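Local coordinates for protein enoyl-CoA hydratase subunit II (Geobacillus kaustophilus, PDB 2EJ5) that probably hydrates the double bond of enoyl-CoA thioesters, as crotonase-family enzymes do, perhaps in the breakdown of phenylacetic acid, at residues A[85-88]-A[89-92]; A[136-139]-A[140-144]; A[194-197]-A[198-201]; A[220-223]-A[224-228]. All blocks are in the same frame, centred on the assembly; numbering follows the deposited sequence.

Contact 1. Residues A[85-88]-A[89-92]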
loop_
_atom_site.group_PDB
_atom_site.type_symbol
_atom_site.label_atom_id
_atom_site.label_comp_id
_atom_site.label_asym_id
_atom_site.label_seq_id
_atom_site.Cartn_x
_atom_site.Cartn_y
_atom_site.Cartn_z
ATOM N N PRO A 85 -20.719 -15.513 2.303
ATOM C CA PRO A 85 -20.671 -16.421 1.139
ATOM C C PRO A 85 -20.470 -15.730 -0.229
ATOM O O PRO A 85 -19.767 -16.284 -1.105
ATOM C CB PRO A 85 -22.041 -17.112 1.171
ATOM C CG PRO A 85 -22.469 -17.039 2.584
ATOM C CD PRO A 85 -21.980 -15.687 3.056
ATOM N N MET A 86 -21.094 -14.566 -0.399
ATOM C CA MET A 86 -21.017 -13.760 -1.617
ATOM C C MET A 86 -19.593 -13.206 -1.791
ATOM O O MET A 86 -18.994 -13.335 -2.856
ATOM C CB MET A 86 -22.038 -12.617 -1.547
ATOM C CG MET A 86 -22.253 -11.816 -2.895
ATOM S SD MET A 86 -23.258 -10.335 -2.917
ATOM C CE MET A 86 -22.398 -9.183 -1.821
ATOM N N MET A 87 -19.063 -12.584 -0.742
ATOM C CA MET A 87 -17.712 -12.022 -0.809
ATOM C C MET A 87 -16.657 -13.098 -0.911
ATOM O O MET A 87 -15.646 -12.892 -1.580
ATOM C CB MET A 87 -17.452 -11.016 0.350
ATOM C CG MET A 87 -18.509 -9.833 0.411
ATOM S SD MET A 87 -18.821 -8.879 -1.106
ATOM C CE MET A 87 -17.182 -8.208 -1.387
ATOM N N LYS A 88 -16.881 -14.270 -0.310
ATOM C CA LYS A 88 -15.927 -15.381 -0.469
ATOM C C LYS A 88 -15.965 -15.934 -1.881
ATOM O O LYS A 88 -14.916 -16.263 -2.442
ATOM C CB LYS A 88 -16.181 -16.529 0.517
ATOM C CG LYS A 88 -16.004 -16.115 1.961
ATOM C CD LYS A 88 -16.146 -17.303 2.866
ATOM C CE LYS A 88 -15.592 -16.950 4.207
ATOM N NZ LYS A 88 -16.113 -17.893 5.260
ATOM N N ALA A 89 -17.175 -16.055 -2.455
ATOM C CA ALA A 89 -17.278 -16.486 -3.859
ATOM C C ALA A 89 -16.522 -15.501 -4.765
ATOM O O ALA A 89 -15.771 -15.910 -5.634
ATOM C CB ALA A 89 -18.753 -16.598 -4.319
ATOM N N LEU A 90 -16.744 -14.209 -4.578
ATOM C CA LEU A 90 -16.038 -13.213 -5.408
ATOM C C LEU A 90 -14.549 -13.332 -5.199
ATOM O O LEU A 90 -13.773 -13.327 -6.144
ATOM C CB LEU A 90 -16.547 -11.802 -5.117
ATOM C CG LEU A 90 -16.021 -10.594 -5.903
ATOM C CD1 LEU A 90 -16.111 -10.816 -7.443
ATOM C CD2 LEU A 90 -16.786 -9.319 -5.465
ATOM N N HIS A 91 -14.142 -13.459 -3.948
ATOM C CA HIS A 91 -12.724 -13.409 -3.589
ATOM C C HIS A 91 -11.987 -14.623 -4.150
ATOM O O HIS A 91 -10.827 -14.523 -4.525
ATOM C CB HIS A 91 -12.606 -13.281 -2.050
ATOM C CG HIS A 91 -11.206 -13.172 -1.542
ATOM N ND1 HIS A 91 -10.412 -14.269 -1.319
ATOM C CD2 HIS A 91 -10.440 -12.091 -1.251
ATOM C CE1 HIS A 91 -9.227 -13.879 -0.885
ATOM N NE2 HIS A 91 -9.215 -12.564 -0.836
ATOM N N HIS A 92 -12.668 -15.764 -4.251
ATOM C CA HIS A 92 -12.032 -16.959 -4.799
ATOM C C HIS A 92 -12.233 -17.125 -6.309
ATOM O O HIS A 92 -11.608 -17.964 -6.884
ATOM C CB HIS A 92 -12.473 -18.233 -4.057
ATOM C CG HIS A 92 -12.111 -18.239 -2.597
ATOM N ND1 HIS A 92 -12.675 -17.370 -1.682
ATOM C CD2 HIS A 92 -11.267 -19.030 -1.888
ATOM C CE1 HIS A 92 -12.183 -17.611 -0.480
ATOM N NE2 HIS A 92 -11.332 -18.619 -0.574
#

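Contact 2. Residues A[136-139]-A[140-144]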
loop_
_atom_site.group_PDB
_atom_site.type_symbol
_atom_site.label_atom_id
_atom_site.label_comp_id
_atom_site.label_asym_id
_atom_site.label_seq_id
_atom_site.Cartn_x
_atom_site.Cartn_y
_atom_site.Cartn_z
ATOM N N LEU A 136 -22.587 2.883 11.808
ATOM C CA LEU A 136 -22.067 1.560 11.512
ATOM C C LEU A 136 -20.643 1.605 10.917
ATOM O O LEU A 136 -20.119 2.688 10.596
ATOM C CB LEU A 136 -23.038 0.814 10.568
ATOM C CG LEU A 136 -24.417 0.380 11.112
ATOM C CD1 LEU A 136 -25.174 -0.410 10.073
ATOM C CD2 LEU A 136 -24.326 -0.425 12.447
ATOM N N VAL A 137 -20.020 0.431 10.758
ATOM C CA VAL A 137 -18.660 0.340 10.243
ATOM C C VAL A 137 -18.739 -0.120 8.775
ATOM O O VAL A 137 -19.696 -0.801 8.395
ATOM C CB VAL A 137 -17.785 -0.667 11.069
ATOM C CG1 VAL A 137 -17.772 -0.305 12.576
ATOM C CG2 VAL A 137 -18.287 -2.068 10.916
ATOM N N PRO A 138 -17.757 0.281 7.935
ATOM C CA PRO A 138 -17.751 -0.295 6.597
ATOM C C PRO A 138 -17.578 -1.803 6.667
ATOM O O PRO A 138 -16.736 -2.274 7.414
ATOM C CB PRO A 138 -16.554 0.388 5.919
ATOM C CG PRO A 138 -16.441 1.776 6.662
ATOM C CD PRO A 138 -16.697 1.299 8.110
ATOM N N ASP A 139 -18.386 -2.530 5.904
ATOM C CA ASP A 139 -18.416 -3.986 5.976
ATOM C C ASP A 139 -18.463 -4.722 4.610
ATOM O O ASP A 139 -18.249 -4.110 3.572
ATOM C CB ASP A 139 -19.550 -4.427 6.895
ATOM C CG ASP A 139 -20.937 -4.083 6.332
ATOM O OD1 ASP A 139 -21.036 -3.693 5.127
ATOM O OD2 ASP A 139 -21.929 -4.191 7.108
ATOM N N ALA A 140 -18.769 -6.023 4.622
ATOM C CA ALA A 140 -18.618 -6.886 3.427
ATOM C C ALA A 140 -17.197 -6.749 2.848
ATOM O O ALA A 140 -17.008 -6.695 1.609
ATOM C CB ALA A 140 -19.670 -6.502 2.349
ATOM N N GLY A 141 -16.198 -6.653 3.724
ATOM C CA GLY A 141 -14.807 -6.700 3.262
ATOM C C GLY A 141 -14.161 -5.349 3.020
ATOM O O GLY A 141 -12.976 -5.302 2.706
ATOM N N HIS A 142 -14.920 -4.265 3.226
ATOM C CA HIS A 142 -14.555 -2.921 2.839
ATOM C C HIS A 142 -13.150 -2.544 3.322
ATOM O O HIS A 142 -12.334 -2.133 2.543
ATOM C CB HIS A 142 -15.547 -1.924 3.440
ATOM C CG HIS A 142 -15.646 -0.631 2.700
ATOM N ND1 HIS A 142 -14.795 0.432 2.922
ATOM C CD2 HIS A 142 -16.553 -0.200 1.794
ATOM C CE1 HIS A 142 -15.143 1.447 2.154
ATOM N NE2 HIS A 142 -16.222 1.097 1.477
ATOM N N LEU A 143 -12.905 -2.696 4.626
ATOM C CA LEU A 143 -11.651 -2.302 5.228
ATOM C C LEU A 143 -10.505 -3.295 5.030
ATOM O O LEU A 143 -9.386 -3.041 5.461
ATOM C CB LEU A 143 -11.859 -1.951 6.711
ATOM C CG LEU A 143 -12.829 -0.779 6.945
ATOM C CD1 LEU A 143 -13.044 -0.653 8.468
ATOM C CD2 LEU A 143 -12.348 0.509 6.358
ATOM N N TYR A 144 -10.787 -4.411 4.374
ATOM C CA TYR A 144 -9.721 -5.302 3.946
ATOM C C TYR A 144 -9.234 -4.794 2.596
ATOM O O TYR A 144 -8.024 -4.687 2.352
ATOM C CB TYR A 144 -10.224 -6.757 3.816
ATOM C CG TYR A 144 -9.088 -7.731 3.543
ATOM C CD1 TYR A 144 -8.326 -8.287 4.597
ATOM C CD2 TYR A 144 -8.750 -8.079 2.219
ATOM C CE1 TYR A 144 -7.273 -9.187 4.337
ATOM C CE2 TYR A 144 -7.693 -8.963 1.949
ATOM C CZ TYR A 144 -6.964 -9.512 3.001
ATOM O OH TYR A 144 -5.905 -10.384 2.702
HETATM O O HOH W 1 -14.717 -4.016 6.721
#

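Contact 3. Residues A[194-197]-A[198-201]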
loop_
_atom_site.group_PDB
_atom_site.type_symbol
_atom_site.label_atom_id
_atom_site.label_comp_id
_atom_site.label_asym_id
_atom_site.label_seq_id
_atom_site.Cartn_x
_atom_site.Cartn_y
_atom_site.Cartn_z
ATOM N N GLU A 194 -14.928 -7.481 -23.473
ATOM C CA GLU A 194 -14.562 -8.396 -24.535
ATOM C C GLU A 194 -13.085 -8.468 -24.695
ATOM O O GLU A 194 -12.555 -9.535 -24.902
ATOM C CB GLU A 194 -15.288 -8.064 -25.840
ATOM C CG GLU A 194 -16.814 -8.224 -25.613
ATOM C CD GLU A 194 -17.646 -8.057 -26.866
ATOM O OE1 GLU A 194 -17.139 -7.459 -27.858
ATOM O OE2 GLU A 194 -18.819 -8.506 -26.816
ATOM N N ARG A 195 -12.399 -7.349 -24.506
ATOM C CA ARG A 195 -10.953 -7.373 -24.573
ATOM C C ARG A 195 -10.352 -8.322 -23.522
ATOM O O ARG A 195 -9.451 -9.076 -23.836
ATOM C CB ARG A 195 -10.395 -5.962 -24.427
ATOM C CG ARG A 195 -8.979 -5.943 -24.005
ATOM C CD ARG A 195 -8.479 -4.518 -23.798
ATOM N NE ARG A 195 -7.022 -4.522 -23.653
ATOM C CZ ARG A 195 -6.310 -3.517 -23.146
ATOM N NH1 ARG A 195 -6.914 -2.404 -22.717
ATOM N NH2 ARG A 195 -4.992 -3.626 -23.065
ATOM N N LEU A 196 -10.860 -8.296 -22.281
ATOM C CA LEU A 196 -10.395 -9.249 -21.245
ATOM C C LEU A 196 -10.785 -10.685 -21.575
ATOM O O LEU A 196 -9.984 -11.624 -21.376
ATOM C CB LEU A 196 -10.999 -8.891 -19.898
ATOM C CG LEU A 196 -10.365 -7.675 -19.204
ATOM C CD1 LEU A 196 -11.312 -7.172 -18.136
ATOM C CD2 LEU A 196 -9.059 -8.132 -18.572
ATOM N N SER A 197 -12.009 -10.849 -22.108
ATOM C CA SER A 197 -12.526 -12.198 -22.423
ATOM C C SER A 197 -11.721 -12.906 -23.528
ATOM O O SER A 197 -11.838 -14.135 -23.725
ATOM C CB SER A 197 -14.027 -12.141 -22.736
ATOM O OG SER A 197 -14.233 -11.810 -24.106
ATOM N N ALA A 198 -10.872 -12.129 -24.219
ATOM C CA ALA A 198 -10.006 -12.651 -25.265
ATOM C C ALA A 198 -8.592 -12.981 -24.793
ATOM O O ALA A 198 -7.802 -13.559 -25.540
ATOM C CB ALA A 198 -9.935 -11.643 -26.454
ATOM N N MET A 199 -8.266 -12.609 -23.552
ATOM C CA MET A 199 -6.915 -12.801 -23.028
ATOM C C MET A 199 -6.766 -14.218 -22.466
ATOM O O MET A 199 -7.774 -14.957 -22.391
ATOM C CB MET A 199 -6.653 -11.739 -21.922
ATOM C CG MET A 199 -6.767 -10.305 -22.397
ATOM S SD MET A 199 -5.949 -9.176 -21.244
ATOM C CE MET A 199 -4.221 -9.501 -21.662
ATOM N N PRO A 200 -5.531 -14.629 -22.101
ATOM C CA PRO A 200 -5.296 -15.980 -21.532
ATOM C C PRO A 200 -5.905 -16.117 -20.139
ATOM O O PRO A 200 -5.249 -15.878 -19.125
ATOM C CB PRO A 200 -3.771 -16.071 -21.437
ATOM C CG PRO A 200 -3.270 -15.037 -22.383
ATOM C CD PRO A 200 -4.260 -13.896 -22.230
ATOM N N THR A 201 -7.174 -16.475 -20.119
ATOM C CA THR A 201 -7.962 -16.537 -18.909
ATOM C C THR A 201 -7.316 -17.367 -17.772
ATOM O O THR A 201 -7.434 -16.999 -16.598
ATOM C CB THR A 201 -9.340 -17.125 -19.289
ATOM O OG1 THR A 201 -9.764 -16.485 -20.501
ATOM C CG2 THR A 201 -10.342 -16.877 -18.186
HETATM O O HOH W 2 -10.123 -13.851 -19.728
#

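Contact 4. Residues A[220-223]-A[224-228]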
loop_
_atom_site.group_PDB
_atom_site.type_symbol
_atom_site.label_atom_id
_atom_site.label_comp_id
_atom_site.label_asym_id
_atom_site.label_seq_id
_atom_site.Cartn_x
_atom_site.Cartn_y
_atom_site.Cartn_z
ATOM N N ASP A 220 9.545 -15.946 1.124
ATOM C CA ASP A 220 10.060 -17.273 0.830
ATOM C C ASP A 220 8.969 -18.234 0.361
ATOM O O ASP A 220 9.138 -18.940 -0.639
ATOM C CB ASP A 220 10.801 -17.844 2.033
ATOM C CG ASP A 220 12.161 -17.211 2.232
ATOM O OD1 ASP A 220 12.724 -16.687 1.239
ATOM O OD2 ASP A 220 12.681 -17.245 3.383
ATOM N N ARG A 221 7.840 -18.240 1.049
ATOM C CA ARG A 221 6.777 -19.149 0.679
ATOM C C ARG A 221 6.140 -18.674 -0.615
ATOM O O ARG A 221 5.809 -19.493 -1.467
ATOM C CB ARG A 221 5.735 -19.256 1.785
ATOM C CG ARG A 221 6.223 -20.112 2.962
ATOM C CD ARG A 221 5.262 -19.985 4.160
ATOM N NE ARG A 221 4.012 -20.721 3.953
ATOM C CZ ARG A 221 3.873 -22.048 4.067
ATOM N NH1 ARG A 221 4.895 -22.833 4.387
ATOM N NH2 ARG A 221 2.688 -22.599 3.852
ATOM N N TYR A 222 6.012 -17.353 -0.757
ATOM C CA TYR A 222 5.470 -16.768 -1.988
ATOM C C TYR A 222 6.164 -17.314 -3.259
ATOM O O TYR A 222 5.505 -17.693 -4.224
ATOM C CB TYR A 222 5.549 -15.234 -1.982
ATOM C CG TYR A 222 4.974 -14.742 -3.264
ATOM C CD1 TYR A 222 3.588 -14.653 -3.422
ATOM C CD2 TYR A 222 5.807 -14.452 -4.361
ATOM C CE1 TYR A 222 3.032 -14.255 -4.644
ATOM C CE2 TYR A 222 5.251 -14.065 -5.590
ATOM C CZ TYR A 222 3.877 -13.983 -5.711
ATOM O OH TYR A 222 3.318 -13.631 -6.893
ATOM N N LEU A 223 7.486 -17.315 -3.264
ATOM C CA LEU A 223 8.230 -17.825 -4.427
ATOM C C LEU A 223 7.893 -19.306 -4.748
ATOM O O LEU A 223 7.922 -19.700 -5.905
ATOM C CB LEU A 223 9.752 -17.708 -4.224
ATOM C CG LEU A 223 10.312 -16.290 -3.988
ATOM C CD1 LEU A 223 11.841 -16.212 -3.840
ATOM C CD2 LEU A 223 9.862 -15.442 -5.169
ATOM N N GLU A 224 7.637 -20.118 -3.722
ATOM C CA GLU A 224 7.251 -21.518 -3.974
ATOM C C GLU A 224 5.852 -21.575 -4.617
ATOM O O GLU A 224 5.652 -22.316 -5.583
ATOM C CB GLU A 224 7.315 -22.397 -2.705
ATOM C CG GLU A 224 8.728 -22.724 -2.191
ATOM C CD GLU A 224 9.498 -23.731 -3.050
ATOM O OE1 GLU A 224 8.943 -24.271 -4.049
ATOM O OE2 GLU A 224 10.691 -23.983 -2.729
ATOM N N ARG A 225 4.915 -20.745 -4.129
ATOM C CA ARG A 225 3.579 -20.634 -4.749
ATOM C C ARG A 225 3.685 -20.152 -6.214
ATOM O O ARG A 225 2.992 -20.643 -7.117
ATOM C CB ARG A 225 2.677 -19.672 -3.948
ATOM C CG ARG A 225 2.453 -20.044 -2.439
ATOM C CD ARG A 225 1.628 -21.395 -2.206
ATOM N NE ARG A 225 2.460 -22.596 -2.360
ATOM C CZ ARG A 225 3.342 -23.053 -1.462
ATOM N NH1 ARG A 225 3.565 -22.405 -0.314
ATOM N NH2 ARG A 225 4.036 -24.157 -1.724
ATOM N N GLU A 226 4.528 -19.153 -6.445
ATOM C CA GLU A 226 4.697 -18.616 -7.785
ATOM C C GLU A 226 5.176 -19.664 -8.790
ATOM O O GLU A 226 4.690 -19.726 -9.940
ATOM C CB GLU A 226 5.710 -17.487 -7.705
ATOM C CG GLU A 226 6.004 -16.815 -9.019
ATOM C CD GLU A 226 7.215 -15.877 -8.850
ATOM O OE1 GLU A 226 8.331 -16.331 -9.130
ATOM O OE2 GLU A 226 7.024 -14.713 -8.415
ATOM N N ALA A 227 6.176 -20.447 -8.379
ATOM C CA ALA A 227 6.775 -21.472 -9.242
ATOM C C ALA A 227 5.736 -22.516 -9.622
ATOM O O ALA A 227 5.642 -22.920 -10.774
ATOM C CB ALA A 227 7.967 -22.129 -8.518
ATOM N N GLU A 228 4.916 -22.920 -8.649
ATOM C CA GLU A 228 3.798 -23.828 -8.951
ATOM C C GLU A 228 2.787 -23.236 -9.962
ATOM O O GLU A 228 2.347 -23.936 -10.876
ATOM C CB GLU A 228 3.089 -24.268 -7.662
ATOM C CG GLU A 228 1.991 -25.350 -7.865
ATOM C CD GLU A 228 2.401 -26.523 -8.796
ATOM O OE1 GLU A 228 3.566 -27.019 -8.721
ATOM O OE2 GLU A 228 1.546 -26.942 -9.615
HETATM O O HOH W 3 4.933 -13.174 -8.944
HETATM O O HOH W 4 9.325 -18.608 -7.851
#

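Contact 1. Residues A[85-88]-A[89-92]
Lys88 and His92 meet in the last turn of helix 75-92, one of the helices packed about the core of the crotonase fold, and their contact adds a side-chain bond to the regular helical backbone pattern.

The backbone bonds run from each residue to the one four places back. Ala89 N donates to Pro85 O at 2.9 Å, Leu90 N to Met86 O at 3.0 Å and His91 N to Met87 O at 2.9 Å. With the His92 N bond to Lys88 O, these i to i+4 steps carry the helix to its last residue.

The apolar contacts lie on the inner side. Met87 carries its CE to 4.2 Å from Leu90 CD2, its chain folded by three successive bends. Around this pair, Leu90 packs on Leu39 of helix 29-44 and on Leu112 and Ala115 of helix 108-115, while Met86 reaches Val35 and Thr36 of helix 29-44.

The outward groups meet the second subunit. The ring of His91 stacks on Phe219 of the second subunit, and Lys88 and His92 pack on Asp220 of that same subunit.

The polar focus is Lys88 O, which accepts two bonds from opposite faces of its carbonyl plane. One comes from His92 N at 2.9 Å. For the other, His92 sets CG anti to its own carbonyl carbon (chi1 -61°), which brings the ring back over the preceding turn with ND1 leading. His92 ND1 is thus the donor to Lys88 O at 2.6 Å, with an N-H...O angle of 149° and the oxygen 18° out of the imidazole plane.

Contact 2. Residues A[136-139]-A[140-144]
The imidazole of His142 meets the ring of Pro138 obliquely: Pro138 CB is 3.5 Å from His142 ND1 and equally near CG, touching the ring near its attachment. Phe131 meets the same imidazole edge-to-face. His142 has CG anti to its backbone N (chi1 -156°), which sets the ring beside Pro138 CB; ND1 is buried there with no partner, whereas NE2 is hydrogen-bonded outside the two segments. Replacing this histidine with alanine is likely to open a gap beside Pro138 and Phe131 and leave the partner of NE2 without its mate. Next to this, Pro138 CB lies 4.0 Å from Leu143 CG.

The polar links are looser. His142 N donates only weakly to Asp139 O, at 3.4 Å, and that oxygen also accepts from Ser111 OG. A water donates to Pro138 O at 2.8 Å and accepts from Leu143 N at 3.1 Å, bridging the backbone across the turn. The Asp139 carboxylate turns to another subunit, where OD2 bonds Gln230 NE2 of the second copy.

Positive phi at Ala140 (52°) and Gly141 (95°), with psi near standard values, fits a type I' beta turn from Asp139 to His142, which leads into helix 142-150 at a subunit interface of the crotonase fold.

Contact 3. Residues A[194-197]-A[198-201]
Leu196 and Met199 stand on the same side of the chain where helix 185-197 gives out, Leu196 CD2 lying 4.2 Å from Met199 SD. Met199 has CG anti to its carbonyl carbon, and that methylene settles against the carbonyls of the last turn, 3.3 Å from Arg195 O; a bend at chi3 then turns the methyl aside. Both side chains face the third subunit, Leu196 packing on its Val160 and Met199 on its Ile132.

Ser197 is directed elsewhere, back along its own helix. With chi1 at 85°, OG sits between the backbone N and the carbonyl carbon, and it donates to Glu194 O at 2.9 Å. The same oxygen receives only a weak bond from Ala198 N, at 3.2 Å and a bent 121°, and Ala198 N also points weakly to Arg195 O. Without the hydroxyl, as in an alanine here, Glu194 O is likely to keep only the weak Ala198 bond from this turn, so that the helix end is less firmly tied.

This is the joint between helices 185-197 and 201-216, with Pro200 as N-cap residue of the second and centre of an inverse gamma turn. Past the last helical turn Met199 N donates to Leu196 O at 2.9 Å from 59° above the carbonyl plane, an i to i+3 step.

Leu196 O is gripped again by a water 2.8 Å away that donates to it and accepts from Thr201 OG1, thereby spanning the joint. Thr201 OG1 in turn bonds Arg49 NE, and Arg49 NH2 reaches Met199 O.

Contact 4. Residues A[220-223]-A[224-228]
Leu223 O takes two bonds, from Ala227 N at 3.1 Å and from a water at 2.6 Å that also donates to Glu226 OE1, so the backbone carbonyl is tied to the carboxylate one turn on. The other oxygen, Glu226 OE2, accepts from a second water at 2.6 Å, to which Tyr222 OH donates.

Between these waters the carboxylate comes to the edge of the Tyr222 ring, with Glu226 OE2 3.4 Å from Tyr222 CE2 and the two planes 88° apart. Glu226 reaches this place with CG anti to its backbone N (chi1 -180°) and an extended chain. Its strongest partner is the Gly141 N of the third subunit, which bonds to OE2.

On another side of the helix, two like charges lie near each other: Arg225 NH1 is 4.3 Å from Arg221 NH2, over a face of that guanidinium. Both arginines touch a crystal neighbour, so their poses may owe something to the lattice. Backbone bonds such as Glu226 N to Tyr222 O, 2.8 Å, keep the i to i+4 pattern.

A helix near the C-terminal end whose acidic side chain receives the backbone N-H of a loop on another subunit fits the subunit packing of crotonase-family trimers.

How the contacts relate
Contact 2 is the most buried of the four; the others each keep an exposed residue. Contacts 1 and 2 touch, Met87 CE lying 3.4 Å from Ala140 O, and both face the second subunit. Contacts 3 and 4, in the C-terminal half of the chain, face the third, with centres 26 Å apart and no touch. Contacts 1 and 4 lie each within one helix, whereas contact 2 leads into a helix and contact 3 out of one. The chemistry follows: regular backbone bonds dominate 1 and 4, weak ones appear in 2 and 3, and water bridges occur in 2, 3 and 4. Across the trimer, helix 219-235 of one copy meets contacts 1 and 2 of another.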